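Local coordinates for type IV pilus biogenesis protein PilB (Streptococcus sanguinis, PDB 7B7P) that serves as a minor pilin of type IV pili with a direct role in adhesion, carrying a von Willebrand factor A-like domain with a metal-binding site, at residues 196-201 against 403-408; 288-293 against 312-317; 106-111 against 124-129. All coordinates share one frame; numbering follows the deposited sequence.

Contact 1 of 3, residues 196-201 against 403-408; sequences RKKSVI and EALQKT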
loop_
_atom_site.group_PDB
_atom_site.type_symbol
_atom_site.label_atom_id
_atom_site.label_comp_id
_atom_site.label_asym_id
_atom_site.label_seq_id
_atom_site.Cartn_x
_atom_site.Cartn_y
_atom_site.Cartn_z
ATOM N N ARG A 196 -1.619 -11.811 -18.047
ATOM C CA ARG A 196 -2.376 -12.939 -17.502
ATOM C C ARG A 196 -1.532 -13.761 -16.527
ATOM O O ARG A 196 -1.914 -13.956 -15.365
ATOM C CB ARG A 196 -2.878 -13.824 -18.629
ATOM C CG ARG A 196 -3.950 -13.222 -19.466
ATOM C CD ARG A 196 -4.398 -14.281 -20.403
ATOM N NE ARG A 196 -4.945 -13.797 -21.663
ATOM C CZ ARG A 196 -6.243 -13.601 -21.865
ATOM N NH1 ARG A 196 -7.091 -13.814 -20.870
ATOM N NH2 ARG A 196 -6.688 -13.193 -23.052
ATOM N N LYS A 197 -0.365 -14.233 -16.980
ATOM C CA LYS A 197 0.479 -15.062 -16.120
ATOM C C LYS A 197 0.886 -14.314 -14.852
ATOM O O LYS A 197 0.761 -14.840 -13.738
ATOM C CB LYS A 197 1.723 -15.534 -16.886
ATOM C CG LYS A 197 1.451 -16.343 -18.166
ATOM C CD LYS A 197 2.780 -16.766 -18.819
ATOM C CE LYS A 197 2.578 -17.758 -19.961
ATOM N NZ LYS A 197 1.689 -17.225 -21.057
ATOM N N LYS A 198 1.377 -13.078 -14.996
ATOM C CA LYS A 198 1.960 -12.393 -13.842
ATOM C C LYS A 198 0.912 -11.951 -12.827
ATOM O O LYS A 198 1.239 -11.773 -11.643
ATOM C CB LYS A 198 2.784 -11.183 -14.295
ATOM C CG LYS A 198 4.057 -11.532 -15.047
ATOM C CD LYS A 198 4.889 -12.566 -14.288
ATOM C CE LYS A 198 6.235 -12.806 -14.963
ATOM N NZ LYS A 198 6.911 -14.020 -14.395
ATOM N N SER A 199 -0.336 -11.762 -13.245
ATOM C CA SER A 199 -1.349 -11.407 -12.260
ATOM C C SER A 199 -1.945 -12.636 -11.573
ATOM O O SER A 199 -2.355 -12.540 -10.408
ATOM C CB SER A 199 -2.439 -10.531 -12.902
ATOM O OG SER A 199 -3.156 -11.209 -13.913
ATOM N N VAL A 200 -1.955 -13.792 -12.243
ATOM C CA VAL A 200 -2.223 -15.055 -11.547
ATOM C C VAL A 200 -1.253 -15.231 -10.380
ATOM O O VAL A 200 -1.660 -15.525 -9.248
ATOM C CB VAL A 200 -2.153 -16.239 -12.529
ATOM C CG1 VAL A 200 -2.267 -17.572 -11.776
ATOM C CG2 VAL A 200 -3.255 -16.139 -13.567
ATOM N N ILE A 201 0.047 -15.018 -10.631
ATOM C CA ILE A 201 1.046 -15.059 -9.559
ATOM C C ILE A 201 0.700 -14.058 -8.460
ATOM O O ILE A 201 0.782 -14.368 -7.263
ATOM C CB ILE A 201 2.453 -14.806 -10.132
ATOM C CG1 ILE A 201 2.858 -15.934 -11.088
ATOM C CG2 ILE A 201 3.487 -14.645 -9.019
ATOM C CD1 ILE A 201 4.312 -15.890 -11.487
ATOM N N GLU A 403 10.021 -9.349 -15.927
ATOM C CA GLU A 403 10.361 -9.522 -14.521
ATOM C C GLU A 403 10.222 -8.237 -13.723
ATOM O O GLU A 403 10.019 -8.288 -12.500
ATOM C CB GLU A 403 11.782 -10.086 -14.379
ATOM C CG GLU A 403 11.759 -11.579 -14.062
ATOM C CD GLU A 403 11.320 -12.433 -15.261
ATOM O OE1 GLU A 403 10.426 -13.308 -15.069
ATOM O OE2 GLU A 403 11.884 -12.239 -16.375
ATOM N N ALA A 404 10.314 -7.087 -14.383
ATOM C CA ALA A 404 9.904 -5.852 -13.730
ATOM C C ALA A 404 8.446 -5.949 -13.280
ATOM O O ALA A 404 8.106 -5.598 -12.144
ATOM C CB ALA A 404 10.121 -4.674 -14.676
ATOM N N LEU A 405 7.579 -6.476 -14.140
ATOM C CA LEU A 405 6.175 -6.591 -13.768
ATOM C C LEU A 405 6.003 -7.489 -12.546
ATOM O O LEU A 405 5.344 -7.105 -11.567
ATOM C CB LEU A 405 5.353 -7.098 -14.950
ATOM C CG LEU A 405 3.861 -7.137 -14.603
ATOM C CD1 LEU A 405 3.338 -5.762 -14.094
ATOM C CD2 LEU A 405 3.042 -7.665 -15.769
ATOM N N GLN A 406 6.630 -8.671 -12.555
ATOM C CA GLN A 406 6.508 -9.562 -11.402
ATOM C C GLN A 406 7.091 -8.934 -10.133
ATOM O O GLN A 406 6.537 -9.092 -9.037
ATOM C CB GLN A 406 7.171 -10.896 -11.714
ATOM C CG GLN A 406 6.980 -11.950 -10.651
ATOM C CD GLN A 406 7.751 -13.215 -10.973
ATOM O OE1 GLN A 406 7.467 -13.897 -11.964
ATOM N NE2 GLN A 406 8.747 -13.525 -10.149
ATOM N N LYS A 407 8.182 -8.180 -10.261
ATOM C CA LYS A 407 8.707 -7.484 -9.093
ATOM C C LYS A 407 7.741 -6.400 -8.602
ATOM O O LYS A 407 7.516 -6.269 -7.390
ATOM C CB LYS A 407 10.083 -6.888 -9.396
ATOM C CG LYS A 407 10.711 -6.210 -8.174
ATOM C CD LYS A 407 11.777 -5.196 -8.559
ATOM C CE LYS A 407 12.722 -4.895 -7.386
ATOM N NZ LYS A 407 14.001 -4.212 -7.801
ATOM N N THR A 408 7.174 -5.606 -9.525
ATOM C CA THR A 408 6.205 -4.579 -9.137
ATOM C C THR A 408 4.998 -5.194 -8.434
ATOM O O THR A 408 4.533 -4.674 -7.408
ATOM C CB THR A 408 5.743 -3.785 -10.364
ATOM O OG1 THR A 408 6.870 -3.165 -10.993
ATOM C CG2 THR A 408 4.741 -2.712 -9.950
#
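Lys198 NZ is the polar hub between the two helices, drawing the side-chain oxygen of Gln406 and the carboxylate of Glu403 toward one ammonium group. It donates to Gln406 OE1 at 2.5 Å, a modelled length short enough to be doubtful in detail. Its salt bridge to Glu403 OE1 is long, 3.6 Å, and Glu402, just before the segment, adds another long, weak ion pair. The lysine reaches this spot because its chain bends about the CB-CG bond (chi2 -50°) and then runs extended, so that CD and CE pass Gln406 CB, with Lys198 CD 3.8 Å from it. Gln406 does the reverse: CG is anti to the backbone N (chi1 -174°) and the chain stays extended, carrying the amide oxygen across to the lysine. The same oxygen, Gln406 OE1, lies 3.8 Å from Ile201 CD1, one turn further along the first helix. On the inner side the contact turns apolar, with Leu405 CD2 set against the root of the lysine, 3.8 Å from Lys198 CB. Leu405 also reaches Ile368, Phe370 and Ala399 of strands 364-370 and 393-399, while Val200 and Ser199 meet Ile244 of helix 238-245. The segment axes approach to 9.7 Å and run nearly parallel, 23° apart. Leu405 lies about 10 Å, side chain to side chain, from Asp284, a magnesium ligand of this protein. Neighbouring helices aligned in this way beside a largely parallel sheet are characteristic of the Rossmann-like alpha/beta fold of von Willebrand factor A domains.

Contact 2 of 3, residues 288-293 against 312-317; sequences NAYLVD and VTFNNP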
loop_
_atom_site.group_PDB
_atom_site.type_symbol
_atom_site.label_atom_id
_atom_site.label_comp_id
_atom_site.label_asym_id
_atom_site.label_seq_id
_atom_site.Cartn_x
_atom_site.Cartn_y
_atom_site.Cartn_z
ATOM N N ASN A 288 -5.872 8.440 -24.280
ATOM C CA ASN A 288 -6.352 9.061 -25.511
ATOM C C ASN A 288 -7.862 8.944 -25.660
ATOM O O ASN A 288 -8.357 9.002 -26.790
ATOM C CB ASN A 288 -5.677 8.426 -26.773
ATOM C CG ASN A 288 -5.987 6.941 -26.913
ATOM O OD1 ASN A 288 -6.581 6.310 -26.018
ATOM N ND2 ASN A 288 -5.627 6.384 -28.051
ATOM N N ALA A 289 -8.600 8.725 -24.571
ATOM C CA ALA A 289 -10.046 8.600 -24.649
ATOM C C ALA A 289 -10.661 9.029 -23.320
ATOM O O ALA A 289 -10.032 8.928 -22.261
ATOM C CB ALA A 289 -10.451 7.159 -25.020
ATOM N N TYR A 290 -11.904 9.500 -23.384
ATOM C CA TYR A 290 -12.657 9.913 -22.200
ATOM C C TYR A 290 -14.133 9.867 -22.565
ATOM O O TYR A 290 -14.491 9.824 -23.744
ATOM C CB TYR A 290 -12.231 11.313 -21.703
ATOM C CG TYR A 290 -12.316 12.399 -22.793
ATOM C CD1 TYR A 290 -11.255 12.631 -23.667
ATOM C CD2 TYR A 290 -13.469 13.169 -22.951
ATOM C CE1 TYR A 290 -11.342 13.598 -24.664
ATOM C CE2 TYR A 290 -13.563 14.123 -23.926
ATOM C CZ TYR A 290 -12.512 14.336 -24.791
ATOM O OH TYR A 290 -12.622 15.296 -25.780
ATOM N N LEU A 291 -14.989 9.825 -21.545
ATOM C CA LEU A 291 -16.435 9.874 -21.738
ATOM C C LEU A 291 -16.977 11.214 -21.267
ATOM O O LEU A 291 -16.514 11.752 -20.260
ATOM C CB LEU A 291 -17.138 8.742 -20.990
ATOM C CG LEU A 291 -16.809 7.380 -21.595
ATOM C CD1 LEU A 291 -17.467 6.247 -20.838
ATOM C CD2 LEU A 291 -17.224 7.375 -23.037
ATOM N N VAL A 292 -17.956 11.763 -22.000
ATOM C CA VAL A 292 -18.612 12.981 -21.551
ATOM C C VAL A 292 -20.002 12.644 -21.030
ATOM O O VAL A 292 -20.613 11.631 -21.373
ATOM C CB VAL A 292 -18.666 14.087 -22.629
ATOM C CG1 VAL A 292 -17.258 14.519 -23.001
ATOM C CG2 VAL A 292 -19.488 13.656 -23.860
ATOM N N ASP A 293 -20.469 13.491 -20.128
ATOM C CA ASP A 293 -21.854 13.499 -19.695
ATOM C C ASP A 293 -22.753 13.904 -20.870
ATOM O O ASP A 293 -22.346 14.672 -21.754
ATOM C CB ASP A 293 -21.945 14.478 -18.530
ATOM C CG ASP A 293 -23.317 14.577 -17.900
ATOM O OD1 ASP A 293 -24.354 14.572 -18.595
ATOM O OD2 ASP A 293 -23.333 14.721 -16.669
ATOM N N VAL A 312 -12.320 12.366 -32.351
ATOM C CA VAL A 312 -13.510 13.126 -32.005
ATOM C C VAL A 312 -13.250 13.832 -30.685
ATOM O O VAL A 312 -12.865 13.197 -29.697
ATOM C CB VAL A 312 -14.751 12.224 -31.893
ATOM C CG1 VAL A 312 -15.943 13.023 -31.419
ATOM C CG2 VAL A 312 -15.035 11.547 -33.232
ATOM N N THR A 313 -13.473 15.133 -30.649
ATOM C CA THR A 313 -13.150 15.876 -29.451
ATOM C C THR A 313 -14.318 16.773 -29.052
ATOM O O THR A 313 -15.209 17.085 -29.855
ATOM C CB THR A 313 -11.843 16.654 -29.658
ATOM O OG1 THR A 313 -11.645 17.580 -28.579
ATOM C CG2 THR A 313 -11.827 17.348 -31.029
ATOM N N PHE A 314 -14.334 17.143 -27.776
ATOM C CA PHE A 314 -15.333 18.060 -27.248
ATOM C C PHE A 314 -14.635 19.346 -26.840
ATOM O O PHE A 314 -13.677 19.311 -26.056
ATOM C CB PHE A 314 -16.098 17.438 -26.085
ATOM C CG PHE A 314 -16.985 16.284 -26.496
ATOM C CD1 PHE A 314 -16.466 14.992 -26.626
ATOM C CD2 PHE A 314 -18.334 16.488 -26.750
ATOM C CE1 PHE A 314 -17.296 13.923 -27.009
ATOM C CE2 PHE A 314 -19.165 15.428 -27.123
ATOM C CZ PHE A 314 -18.645 14.153 -27.260
ATOM N N ASN A 315 -15.100 20.471 -27.411
ATOM C CA ASN A 315 -14.552 21.787 -27.079
ATOM C C ASN A 315 -14.662 22.065 -25.587
ATOM O O ASN A 315 -13.706 22.539 -24.963
ATOM C CB ASN A 315 -15.273 22.880 -27.874
ATOM C CG ASN A 315 -14.989 22.809 -29.368
ATOM O OD1 ASN A 315 -13.862 22.514 -29.785
ATOM N ND2 ASN A 315 -16.010 23.090 -30.184
ATOM N N ASN A 316 -15.817 21.771 -24.997
ATOM C CA ASN A 316 -16.033 21.884 -23.553
ATOM C C ASN A 316 -16.447 20.518 -23.023
ATOM O O ASN A 316 -17.632 20.160 -23.054
ATOM C CB ASN A 316 -17.092 22.939 -23.219
ATOM C CG ASN A 316 -17.551 22.869 -21.738
ATOM O OD1 ASN A 316 -18.755 22.796 -21.444
ATOM N ND2 ASN A 316 -16.582 22.881 -20.808
ATOM N N PRO A 317 -15.516 19.712 -22.538
ATOM C CA PRO A 317 -15.910 18.413 -21.985
ATOM C C PRO A 317 -16.610 18.578 -20.651
ATOM O O PRO A 317 -16.197 19.359 -19.799
ATOM C CB PRO A 317 -14.581 17.668 -21.819
ATOM C CG PRO A 317 -13.566 18.493 -22.560
ATOM C CD PRO A 317 -14.058 19.901 -22.517
#
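Tyr290 holds its CG between the backbone N and the carbonyl carbon (chi1 55°), which sends the ring toward residues 312-317, while Phe314 has CG beside its own backbone N (chi1 -68°), which presents a face of its ring to Val292. The phenol oxygen accepts the backbone N-H of Phe314, with Phe314 N to Tyr290 OH at 3.2 Å and an N-H...O angle of 158°. That oxygen also lies at the edge of the Phe314 ring, in its plane, 3.9 Å from Phe314 CD1. Val292 approaches from the opposite direction and lays both methyls on one face of the ring: CG2 makes a CH-pi contact, 3.8 Å from the centroid of the Phe314 ring, and Val292 CG1, on that same side, rests 3.7 Å from Phe314 CD1. These strands belong to a small antiparallel sheet in which 332-335 runs between 289-291 and 311-314, so the two segments meet through side chains rather than as a strand pair. In the chain, the sheet is inserted between the parallel strands 276-283 and 364-370 of the von Willebrand factor A-like domain, ahead of helix 341-358. That helix packs on Tyr290 through Thr343, Asn346 and Tyr350. Pro317, beyond the strand end, comes obliquely to the tyrosine ring, its CB 4.2 Å from Tyr290 CE2, and Val292 CG1 lies 4.3 Å from the same Pro317 CB.

Contact 3 of 3, residues 106-111 against 124-129; sequences LISYNL and IDTAIS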
loop_
_atom_site.group_PDB
_atom_site.type_symbol
_atom_site.label_atom_id
_atom_site.label_comp_id
_atom_site.label_asym_id
_atom_site.label_seq_id
_atom_site.Cartn_x
_atom_site.Cartn_y
_atom_site.Cartn_z
ATOM N N LEU A 106 18.337 -6.110 13.357
ATOM C CA LEU A 106 19.037 -5.632 14.536
ATOM C C LEU A 106 18.252 -4.543 15.253
ATOM O O LEU A 106 17.478 -3.798 14.646
ATOM C CB LEU A 106 20.422 -5.107 14.166
ATOM C CG LEU A 106 21.298 -6.199 13.553
ATOM C CD1 LEU A 106 22.675 -5.673 13.300
ATOM C CD2 LEU A 106 21.338 -7.423 14.467
ATOM N N ILE A 107 18.472 -4.460 16.562
ATOM C CA ILE A 107 17.907 -3.412 17.395
ATOM C C ILE A 107 18.996 -2.900 18.330
ATOM O O ILE A 107 19.886 -3.649 18.752
ATOM C CB ILE A 107 16.687 -3.920 18.185
ATOM C CG1 ILE A 107 15.975 -2.769 18.885
ATOM C CG2 ILE A 107 17.094 -4.962 19.213
ATOM C CD1 ILE A 107 14.745 -3.224 19.634
ATOM N N SER A 108 18.942 -1.611 18.637
ATOM C CA SER A 108 19.864 -1.029 19.593
ATOM C C SER A 108 19.084 -0.512 20.793
ATOM O O SER A 108 17.995 0.060 20.652
ATOM C CB SER A 108 20.716 0.074 18.960
ATOM O OG SER A 108 20.214 1.355 19.243
ATOM N N TYR A 109 19.624 -0.773 21.972
ATOM C CA TYR A 109 19.068 -0.301 23.224
ATOM C C TYR A 109 19.975 0.767 23.809
ATOM O O TYR A 109 21.204 0.685 23.702
ATOM C CB TYR A 109 18.932 -1.429 24.232
ATOM C CG TYR A 109 18.165 -2.630 23.781
ATOM C CD1 TYR A 109 16.827 -2.535 23.414
ATOM C CD2 TYR A 109 18.766 -3.882 23.774
ATOM C CE1 TYR A 109 16.111 -3.660 23.029
ATOM C CE2 TYR A 109 18.068 -5.009 23.395
ATOM C CZ TYR A 109 16.738 -4.898 23.025
ATOM O OH TYR A 109 16.056 -6.028 22.636
ATOM N N ASN A 110 19.358 1.765 24.429
ATOM C CA ASN A 110 20.048 2.780 25.204
ATOM C C ASN A 110 19.369 2.838 26.565
ATOM O O ASN A 110 18.137 2.851 26.640
ATOM C CB ASN A 110 20.003 4.138 24.498
ATOM C CG ASN A 110 20.832 5.187 25.208
ATOM O OD1 ASN A 110 20.590 5.500 26.378
ATOM N ND2 ASN A 110 21.818 5.739 24.507
ATOM N N LEU A 111 20.161 2.835 27.637
ATOM C CA LEU A 111 19.587 2.869 28.984
ATOM C C LEU A 111 20.597 3.572 29.890
ATOM O O LEU A 111 21.491 2.935 30.455
ATOM C CB LEU A 111 19.241 1.476 29.491
ATOM C CG LEU A 111 18.609 1.451 30.886
ATOM C CD1 LEU A 111 17.491 2.493 30.996
ATOM C CD2 LEU A 111 18.099 0.071 31.232
ATOM N N ILE A 124 24.376 1.984 29.529
ATOM C CA ILE A 124 24.860 1.518 28.242
ATOM C C ILE A 124 24.431 2.529 27.193
ATOM O O ILE A 124 23.229 2.697 26.938
ATOM C CB ILE A 124 24.332 0.121 27.908
ATOM C CG1 ILE A 124 24.542 -0.809 29.106
ATOM C CG2 ILE A 124 25.026 -0.424 26.654
ATOM C CD1 ILE A 124 23.277 -1.356 29.692
ATOM N N ASP A 125 25.416 3.196 26.585
ATOM C CA ASP A 125 25.133 4.171 25.534
ATOM C C ASP A 125 24.430 3.515 24.357
ATOM O O ASP A 125 23.487 4.080 23.788
ATOM C CB ASP A 125 26.433 4.845 25.072
ATOM C CG ASP A 125 26.675 6.183 25.761
ATOM O OD1 ASP A 125 25.675 6.885 26.053
ATOM O OD2 ASP A 125 27.857 6.531 26.012
ATOM N N THR A 126 24.871 2.325 23.982
ATOM C CA THR A 126 24.213 1.606 22.902
ATOM C C THR A 126 24.632 0.146 22.935
ATOM O O THR A 126 25.826 -0.158 23.006
ATOM C CB THR A 126 24.536 2.254 21.551
ATOM O OG1 THR A 126 23.735 3.438 21.402
ATOM C CG2 THR A 126 24.268 1.295 20.394
ATOM N N ALA A 127 23.658 -0.757 22.920
ATOM C CA ALA A 127 23.916 -2.187 22.857
ATOM C C ALA A 127 23.096 -2.782 21.722
ATOM O O ALA A 127 21.878 -2.602 21.676
ATOM C CB ALA A 127 23.575 -2.873 24.187
ATOM N N ILE A 128 23.765 -3.467 20.808
ATOM C CA ILE A 128 23.122 -4.094 19.662
ATOM C C ILE A 128 22.661 -5.489 20.055
ATOM O O ILE A 128 23.445 -6.285 20.585
ATOM C CB ILE A 128 24.086 -4.163 18.468
ATOM C CG1 ILE A 128 24.263 -2.786 17.841
ATOM C CG2 ILE A 128 23.596 -5.191 17.431
ATOM C CD1 ILE A 128 23.002 -2.214 17.251
ATOM N N SER A 129 21.395 -5.791 19.794
ATOM C CA SER A 129 20.880 -7.150 19.877
ATOM C C SER A 129 20.207 -7.507 18.549
ATOM O O SER A 129 20.128 -6.700 17.618
ATOM C CB SER A 129 19.914 -7.306 21.060
ATOM O OG SER A 129 19.425 -8.639 21.142
#
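An antiparallel beta hairpin joins the strands carrying Ile107 and Ser129, which form a hydrogen-bonded pair: Ile107 N donates to Ser129 O at 3.0 Å and Ser129 N to Ile107 O at 2.8 Å. Tyr109 and Ala127 repeat the pattern, with Tyr109 N to Ala127 O at 2.9 Å. Nearer the turn, Leu111 N binds Ile124 O at 3.1 Å, but the register has slipped by one residue. Asp125 and Thr126 together lie opposite Asn110, a beta bulge at the corner where the second strand changes direction. Between the hydrogen-bonded pairs, Ser108 faces Ile128, and Ser108 CB touches Ile128 CD1 at 3.7 Å. Strand 104-112 is the middle one of a three-stranded antiparallel sheet, and strand 92-101 takes its other edge. The face bearing Tyr109, Leu111 and Ile124 packs against helix 9-27, where all three reach Met20; a helix laid on an antiparallel sheet in this way is the hallmark of the globular part of a type IV pilin. Tyr109 keeps CG beside its backbone N (chi1 -54°), which brings the ring obliquely past Ser129, with Tyr109 CE2 3.8 Å from Ser129 CB. The hydroxyls of both residues hydrogen-bond to Asp24 OD1 of that helix, so one carboxylate oxygen ties adjacent strands to it.

How the contacts relate
Contacts 1 and 2 belong to the von Willebrand factor A-like part and contact 3 to the pilin part; the centres of contacts 2 and 3 are about 61 Å apart, on opposite sides of the chain's centre. None of the three touches another. Along the sequence, contact 3 closes first, and contact 2 is nested within the loop closed by contact 1. The chemistry follows the elements joined. Helices meet in contact 1 through a partly exposed charged and amide cluster above an apolar base; contact 2 is buried and mainly aromatic and aliphatic, between non-adjacent strands; partly buried contact 3 rests on a backbone ladder.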